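Local coordinates for protein transcriptional regulator, putative (PDB 3BJN) that probably acts as an IclR-family transcription factor, a putative DNA-binding repressor of allantoin and glyoxylate utilization, represented here by its C-terminal domain, at residues R66-Y76 with I105-E116; P35-Q45 with V57-L65. All coordinates share one frame; numbering follows the deposited sequence.

In the fold
Helix 12-26 leads into strand 29-36, which turns back at once into strand 39-45. Contact 2 (35-45 with 57-65) then closes an irregular loop of 11 residues by bringing strand 61-63 alongside 39-45 as one outermost strand of the antiparallel sheet. Helix 67-76 follows directly, and contact 1 (66-76 with 105-116) opens only after contact 2 has closed, so the two stand in series. The 28 residues within contact 1, mostly helical, return the chain to strand 111-114, the outermost strand at the other edge. Helix 67-76 therefore spans between the two edges: M73 packs on A40 and L64 of contact 2, while A68 and V72 touch A111 of strand 111-114.

Contact 1 of 2, residues R66-Y76 with I105-E116; sequences RGASSKVMLAY and IRRHGYAVSTSE
Helix 67-76 runs roughly antiparallel to strand 111-114, at 147° with the axes 6.8 Å apart, and A68 lies nearest S113. Near the N-terminal end of segment 66-76, two backbone amides are taken up by side chains of the other segment. A68 N donates to S113 OG at 2.8 Å, the hydroxyl being placed there by a chi1 of 59° that sets it between the backbone N and carbonyl carbon. G67 N donates to E116 OE1 at 2.7 Å, from above the carboxylate plane. E116 OE2 is paired with K71 NZ in a salt bridge modelled implausibly short, in one of two K71 conformers, so its detail is doubtful. The methyl of A68 and CG2 of V72 both rest on the methyl of A111; the second pair is tight, with V72 CG2 3.4 Å from A111 CB. This is how the helix lies against an edge strand of the antiparallel sheet in the IclR C-terminal domain, which belongs to the GAF clan. V72 also touches P127 of the adjoining strand 121-130. At the other end, I105 enters as a knob among K71, V72, A75 and Y76: its CD1 approaches K71 CB, while its CG2 meets A75 CB at 3.8 Å and the edge of the Y76 ring. The R106 chain runs counter to the Y76 side chain and sets CG over one ring face, 4.1 Å above the plane and near the rim. Bent at chi3 (-66°), it turns NH1 onto a lone pair of A75 O, a 2.9 Å bond with the acceptor in the guanidinium plane. Y76 OH sits 3.4 Å from CA of G109, the first residue past helix 96-108, which leaves helical angles with positive phi, and a water links the hydroxyl to R106 O.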
# COMPACT_ATOMS: atom_id res chain seq x y z
N ARG A 66 10.19 -2.19 0.41
CA ARG A 66 10.05 -1.23 1.51
C ARG A 66 8.66 -0.61 1.53
O ARG A 66 8.01 -0.49 0.49
CB ARG A 66 11.09 -0.12 1.41
CG ARG A 66 12.56 -0.60 1.38
CD ARG A 66 12.90 -1.47 2.57
NE ARG A 66 14.29 -1.94 2.50
CZ ARG A 66 14.78 -2.98 3.18
NH1 ARG A 66 14.00 -3.69 3.99
NH2 ARG A 66 16.05 -3.32 3.03
N GLY A 67 8.22 -0.21 2.73
CA GLY A 67 6.99 0.56 2.87
C GLY A 67 5.77 -0.31 3.12
O GLY A 67 5.74 -1.48 2.74
N ALA A 68 4.76 0.30 3.73
CA ALA A 68 3.51 -0.40 4.07
C ALA A 68 2.85 -1.09 2.89
O ALA A 68 2.38 -2.20 3.04
CB ALA A 68 2.54 0.56 4.74
N SER A 69 2.82 -0.45 1.72
CA SER A 69 2.14 -1.02 0.55
C SER A 69 2.83 -2.31 0.11
O SER A 69 2.17 -3.33 -0.13
CB SER A 69 2.20 -0.04 -0.64
OG SER A 69 1.57 1.19 -0.34
N SER A 70 4.16 -2.26 0.01
CA SER A 70 4.95 -3.45 -0.36
C SER A 70 4.74 -4.56 0.66
O SER A 70 4.53 -5.72 0.29
CB SER A 70 6.46 -3.15 -0.43
OG SER A 70 6.71 -2.26 -1.49
N LYS A 71 4.76 -4.22 1.95
CA LYS A 71 4.67 -5.24 3.00
C LYS A 71 3.29 -5.90 3.09
O LYS A 71 3.18 -7.08 3.41
CB LYS A 71 5.09 -4.66 4.35
CG LYS A 71 6.57 -4.35 4.45
CD LYS A 71 6.83 -3.87 5.86
CE LYS A 71 8.07 -3.04 5.97
NZ LYS A 71 8.05 -2.34 7.29
N VAL A 72 2.22 -5.13 2.83
CA VAL A 72 0.87 -5.70 2.73
C VAL A 72 0.75 -6.69 1.57
O VAL A 72 0.22 -7.80 1.73
CB VAL A 72 -0.17 -4.57 2.55
CG1 VAL A 72 -1.46 -5.12 1.96
CG2 VAL A 72 -0.39 -3.94 3.86
N MSE A 73 1.31 -6.31 0.42
CA MSE A 73 1.20 -7.15 -0.76
C MSE A 73 2.02 -8.41 -0.57
O MSE A 73 1.55 -9.52 -0.86
CB MSE A 73 1.56 -6.36 -2.02
CG MSE A 73 0.48 -5.30 -2.28
SE MSE A 73 0.72 -4.34 -3.95
CE MSE A 73 2.46 -3.83 -3.77
N LEU A 74 3.24 -8.26 -0.04
CA LEU A 74 4.09 -9.43 0.27
C LEU A 74 3.43 -10.37 1.28
O LEU A 74 3.51 -11.61 1.14
CB LEU A 74 5.46 -9.00 0.77
CG LEU A 74 6.35 -8.35 -0.30
CD1 LEU A 74 7.52 -7.61 0.41
CD2 LEU A 74 6.86 -9.42 -1.30
N ALA A 75 2.77 -9.81 2.29
CA ALA A 75 2.11 -10.64 3.32
C ALA A 75 0.92 -11.45 2.78
O ALA A 75 0.65 -12.56 3.26
CB ALA A 75 1.65 -9.80 4.50
N TYR A 76 0.22 -10.89 1.80
CA TYR A 76 -1.05 -11.48 1.33
C TYR A 76 -0.98 -12.27 0.03
O TYR A 76 -1.91 -13.04 -0.26
CB TYR A 76 -2.16 -10.41 1.24
CG TYR A 76 -2.79 -10.09 2.57
CD1 TYR A 76 -2.25 -9.12 3.41
CD2 TYR A 76 -3.92 -10.79 3.01
CE1 TYR A 76 -2.85 -8.82 4.66
CE2 TYR A 76 -4.52 -10.50 4.23
CZ TYR A 76 -3.98 -9.52 5.05
OH TYR A 76 -4.62 -9.27 6.25
N ILE A 105 0.95 -8.37 10.18
CA ILE A 105 0.10 -7.76 9.17
C ILE A 105 -1.19 -8.54 8.93
O ILE A 105 -2.28 -7.96 8.90
CB ILE A 105 0.89 -7.56 7.85
CG1 ILE A 105 1.99 -6.52 8.08
CG2 ILE A 105 -0.06 -7.17 6.72
CD1 ILE A 105 2.99 -6.44 6.94
N ARG A 106 -1.09 -9.87 8.79
CA ARG A 106 -2.27 -10.70 8.56
C ARG A 106 -3.23 -10.71 9.75
O ARG A 106 -4.45 -10.79 9.57
CB ARG A 106 -1.85 -12.12 8.14
CG ARG A 106 -1.23 -12.11 6.75
CD ARG A 106 -0.98 -13.49 6.22
NE ARG A 106 0.02 -14.19 7.01
CZ ARG A 106 1.25 -14.49 6.61
NH1 ARG A 106 1.69 -14.16 5.40
NH2 ARG A 106 2.06 -15.14 7.43
N ARG A 107 -2.69 -10.56 10.96
CA ARG A 107 -3.49 -10.46 12.19
C ARG A 107 -4.27 -9.13 12.20
O ARG A 107 -5.46 -9.09 12.55
CB ARG A 107 -2.54 -10.53 13.40
CG ARG A 107 -3.13 -10.30 14.79
CD ARG A 107 -1.99 -10.15 15.81
NE ARG A 107 -0.89 -11.08 15.53
CZ ARG A 107 0.41 -10.79 15.62
NH1 ARG A 107 1.31 -11.71 15.33
NH2 ARG A 107 0.81 -9.58 16.00
N HIS A 108 -3.62 -8.05 11.80
CA HIS A 108 -4.25 -6.72 11.86
C HIS A 108 -5.10 -6.37 10.63
O HIS A 108 -6.07 -5.59 10.73
CB HIS A 108 -3.16 -5.65 12.06
CG HIS A 108 -2.63 -5.61 13.45
ND1 HIS A 108 -1.40 -6.14 13.79
CD2 HIS A 108 -3.17 -5.15 14.60
CE1 HIS A 108 -1.20 -5.97 15.09
NE2 HIS A 108 -2.26 -5.38 15.60
N GLY A 109 -4.70 -6.91 9.48
CA GLY A 109 -5.33 -6.62 8.19
C GLY A 109 -4.79 -5.38 7.48
O GLY A 109 -5.33 -4.93 6.46
N TYR A 110 -3.69 -4.82 8.01
CA TYR A 110 -3.05 -3.65 7.40
C TYR A 110 -1.60 -3.57 7.85
O TYR A 110 -1.21 -4.23 8.81
CB TYR A 110 -3.78 -2.36 7.82
CG TYR A 110 -3.71 -2.10 9.33
CD1 TYR A 110 -2.67 -1.35 9.88
CD2 TYR A 110 -4.68 -2.62 10.18
CE1 TYR A 110 -2.59 -1.13 11.27
CE2 TYR A 110 -4.62 -2.41 11.55
CZ TYR A 110 -3.57 -1.67 12.08
OH TYR A 110 -3.50 -1.46 13.44
N ALA A 111 -0.81 -2.72 7.18
CA ALA A 111 0.56 -2.45 7.58
C ALA A 111 0.76 -0.96 7.79
O ALA A 111 0.09 -0.14 7.15
CB ALA A 111 1.53 -2.93 6.53
N VAL A 112 1.71 -0.62 8.66
CA VAL A 112 2.10 0.78 8.89
C VAL A 112 3.60 0.81 8.72
O VAL A 112 4.32 -0.12 9.19
CB VAL A 112 1.72 1.27 10.31
CG1 VAL A 112 2.14 2.73 10.52
CG2 VAL A 112 0.22 1.12 10.56
N SER A 113 4.10 1.86 8.06
CA SER A 113 5.56 2.06 7.93
C SER A 113 5.91 3.55 8.13
O SER A 113 5.08 4.43 7.89
CB SER A 113 6.05 1.63 6.56
OG SER A 113 5.36 2.38 5.56
N THR A 114 7.14 3.81 8.56
CA THR A 114 7.60 5.19 8.74
C THR A 114 9.01 5.37 8.18
O THR A 114 9.95 4.66 8.59
CB THR A 114 7.61 5.59 10.25
OG1 THR A 114 8.41 4.66 10.99
CG2 THR A 114 6.20 5.61 10.81
N SER A 115 9.14 6.31 7.24
CA SER A 115 10.43 6.73 6.71
C SER A 115 11.24 5.61 6.04
O SER A 115 12.47 5.69 6.00
CB SER A 115 11.26 7.42 7.81
OG SER A 115 10.65 8.64 8.23
N GLU A 116 10.57 4.57 5.52
CA GLU A 116 11.32 3.47 4.86
C GLU A 116 11.68 3.84 3.45
O GLU A 116 12.64 3.28 2.88
CB GLU A 116 10.53 2.16 4.86
CG GLU A 116 10.24 1.61 6.24
CD GLU A 116 9.58 0.25 6.21
OE1 GLU A 116 9.56 -0.37 5.11
OE2 GLU A 116 9.09 -0.20 7.27
O HOH W 1 -5.71 -11.41 7.54

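Contact 2 of 2, residues P35-Q45 with V57-L65; sequences PVGYRALCVSQ and VQGQSQPLL
An antiparallel edge pairing joins strand 61-63 to strand 39-45, the second arm of the hairpin whose type II' turn spans V36 to R39. A40 and Q62 form the hydrogen-bonded pair, A40 N reaching Q62 O at 2.8 Å, and L64 N to Y38 O and C42 N to Q60 O continue the ladder on either side. Beyond it, the type II turn V57 to Q60 gives G59 N to C42 O. R39 grips S61 side-on: NE meets S61 OG at 2.9 Å within the guanidinium plane, while NH2 reaches S61 O at 3.1 Å from well above the carbonyl plane. The bend at chi3 (69°) also lays one guanidinium face over the Q62-P63 peptide. In the modelled conformer, one of two, extended Q58 (CG anti to N, chi1 -166°) accepts Q45 N on OE1 at 2.9 Å, so a side-chain carbonyl oxygen may replace a strand acceptor there; the Q45 side chain itself donates to F56 O. L64, centre of an inverse gamma turn, sets CD1 3.6 Å from A40 CB. M73 of helix 67-76 packs on L64, A40 and P35, and strand 29-36 pairs along the other edge of 39-45.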
# COMPACT_ATOMS: atom_id res chain seq x y z
N PRO A 35 0.71 -5.20 -7.52
CA PRO A 35 2.02 -5.84 -7.66
C PRO A 35 2.28 -6.24 -9.11
O PRO A 35 1.38 -6.79 -9.76
CB PRO A 35 1.90 -7.06 -6.74
CG PRO A 35 0.43 -7.39 -6.68
CD PRO A 35 -0.33 -6.12 -6.97
N VAL A 36 3.47 -5.94 -9.62
CA VAL A 36 3.82 -6.31 -10.99
C VAL A 36 5.26 -6.80 -10.92
O VAL A 36 6.21 -6.00 -10.80
CB VAL A 36 3.73 -5.10 -11.96
CG1 VAL A 36 4.05 -5.54 -13.39
CG2 VAL A 36 2.31 -4.47 -11.88
N GLY A 37 5.40 -8.11 -10.94
CA GLY A 37 6.73 -8.71 -10.89
C GLY A 37 7.42 -8.36 -9.59
O GLY A 37 6.93 -8.70 -8.48
N TYR A 38 8.57 -7.68 -9.72
CA TYR A 38 9.35 -7.31 -8.55
C TYR A 38 8.95 -5.95 -7.97
O TYR A 38 9.63 -5.45 -7.05
CB TYR A 38 10.83 -7.27 -8.91
CG TYR A 38 11.45 -8.59 -9.24
CD1 TYR A 38 11.20 -9.73 -8.46
CD2 TYR A 38 12.36 -8.71 -10.29
CE1 TYR A 38 11.83 -10.95 -8.74
CE2 TYR A 38 12.98 -9.90 -10.58
CZ TYR A 38 12.74 -11.03 -9.81
OH TYR A 38 13.41 -12.19 -10.14
N ARG A 39 7.91 -5.31 -8.54
CA ARG A 39 7.64 -3.88 -8.24
C ARG A 39 6.19 -3.62 -7.89
O ARG A 39 5.33 -4.44 -8.18
CB ARG A 39 8.08 -2.96 -9.39
CG ARG A 39 9.53 -3.26 -9.84
CD ARG A 39 9.97 -2.35 -10.95
NE ARG A 39 10.15 -0.97 -10.52
CZ ARG A 39 11.26 -0.47 -9.97
NH1 ARG A 39 12.33 -1.25 -9.73
NH2 ARG A 39 11.29 0.82 -9.63
N ALA A 40 5.97 -2.49 -7.22
CA ALA A 40 4.64 -2.03 -6.82
C ALA A 40 4.33 -0.87 -7.76
O ALA A 40 5.02 0.15 -7.74
CB ALA A 40 4.66 -1.57 -5.37
N LEU A 41 3.30 -1.04 -8.58
CA LEU A 41 2.92 -0.00 -9.52
C LEU A 41 1.82 0.90 -8.93
O LEU A 41 0.81 0.40 -8.43
CB LEU A 41 2.41 -0.64 -10.82
CG LEU A 41 1.82 0.33 -11.83
CD1 LEU A 41 2.91 1.23 -12.44
CD2 LEU A 41 1.09 -0.43 -12.93
N CYS A 42 2.00 2.21 -9.00
CA CYS A 42 0.94 3.11 -8.57
C CYS A 42 -0.05 3.31 -9.73
O CYS A 42 0.26 3.98 -10.71
CB CYS A 42 1.54 4.42 -8.11
SG CYS A 42 0.25 5.55 -7.53
N VAL A 43 -1.22 2.69 -9.62
CA VAL A 43 -2.18 2.70 -10.72
C VAL A 43 -3.08 3.94 -10.71
O VAL A 43 -3.44 4.50 -11.76
CB VAL A 43 -3.03 1.42 -10.71
CG1 VAL A 43 -4.19 1.49 -11.70
CG2 VAL A 43 -2.14 0.21 -11.06
N SER A 44 -3.43 4.39 -9.51
CA SER A 44 -4.28 5.56 -9.37
C SER A 44 -3.88 6.29 -8.11
O SER A 44 -3.60 5.66 -7.09
CB SER A 44 -5.75 5.15 -9.31
OG SER A 44 -6.60 6.31 -9.27
N GLN A 45 -3.82 7.62 -8.18
CA GLN A 45 -3.36 8.40 -7.04
C GLN A 45 -4.10 9.72 -6.97
O GLN A 45 -4.32 10.37 -8.00
CB GLN A 45 -1.88 8.69 -7.20
CG GLN A 45 -1.23 9.41 -6.02
CD GLN A 45 0.21 9.70 -6.31
OE1 GLN A 45 0.53 10.42 -7.26
NE2 GLN A 45 1.10 9.11 -5.54
N VAL A 57 4.32 7.93 -7.45
CA VAL A 57 3.84 8.75 -8.57
C VAL A 57 2.97 7.86 -9.45
O VAL A 57 3.38 6.76 -9.82
CB VAL A 57 5.03 9.30 -9.40
CG1 VAL A 57 4.55 10.01 -10.69
CG2 VAL A 57 5.86 10.29 -8.55
N GLN A 58 1.77 8.33 -9.79
CA GLN A 58 0.89 7.58 -10.69
C GLN A 58 1.61 7.18 -11.98
O GLN A 58 2.28 8.01 -12.62
CB GLN A 58 -0.36 8.39 -11.02
CG GLN A 58 -1.43 7.54 -11.66
CD GLN A 58 -2.74 8.28 -11.82
OE1 GLN A 58 -3.35 8.72 -10.85
NE2 GLN A 58 -3.20 8.37 -13.06
N GLY A 59 1.48 5.91 -12.34
CA GLY A 59 2.11 5.38 -13.57
C GLY A 59 3.56 4.95 -13.40
O GLY A 59 4.18 4.46 -14.35
N GLN A 60 4.09 5.17 -12.20
CA GLN A 60 5.46 4.73 -11.88
C GLN A 60 5.43 3.65 -10.79
O GLN A 60 4.48 3.55 -10.01
CB GLN A 60 6.34 5.91 -11.46
CG GLN A 60 6.49 7.01 -12.55
CD GLN A 60 7.03 6.50 -13.90
OE1 GLN A 60 8.02 5.74 -13.96
NE2 GLN A 60 6.40 6.94 -14.99
N SER A 61 6.50 2.85 -10.76
CA SER A 61 6.62 1.76 -9.80
C SER A 61 7.87 1.88 -8.92
O SER A 61 8.83 2.60 -9.25
CB SER A 61 6.64 0.42 -10.51
OG SER A 61 7.77 0.36 -11.36
N GLN A 62 7.82 1.20 -7.78
CA GLN A 62 8.89 1.14 -6.78
C GLN A 62 9.19 -0.33 -6.50
O GLN A 62 8.30 -1.15 -6.58
CB GLN A 62 8.41 1.78 -5.47
CG GLN A 62 8.31 3.31 -5.50
CD GLN A 62 9.68 3.99 -5.43
OE1 GLN A 62 10.49 3.70 -4.55
NE2 GLN A 62 9.93 4.91 -6.36
N PRO A 63 10.41 -0.66 -6.05
CA PRO A 63 10.63 -2.06 -5.68
C PRO A 63 9.66 -2.54 -4.60
O PRO A 63 9.32 -1.79 -3.67
CB PRO A 63 12.08 -2.05 -5.14
CG PRO A 63 12.71 -0.85 -5.77
CD PRO A 63 11.62 0.17 -5.86
N LEU A 64 9.22 -3.78 -4.73
CA LEU A 64 8.31 -4.42 -3.80
C LEU A 64 9.13 -4.95 -2.64
O LEU A 64 9.54 -6.13 -2.61
CB LEU A 64 7.55 -5.52 -4.54
CG LEU A 64 6.11 -5.91 -4.25
CD1 LEU A 64 5.24 -4.79 -3.91
CD2 LEU A 64 5.55 -6.78 -5.42
N LEU A 65 9.41 -4.06 -1.68
CA LEU A 65 10.38 -4.38 -0.62
C LEU A 65 10.18 -3.50 0.61
O LEU A 65 10.03 -4.04 1.71
CB LEU A 65 11.82 -4.23 -1.14
CG LEU A 65 13.01 -4.37 -0.16
CD1 LEU A 65 13.06 -5.82 0.30
CD2 LEU A 65 14.31 -3.97 -0.82
O HOH W 2 4.73 2.80 -6.75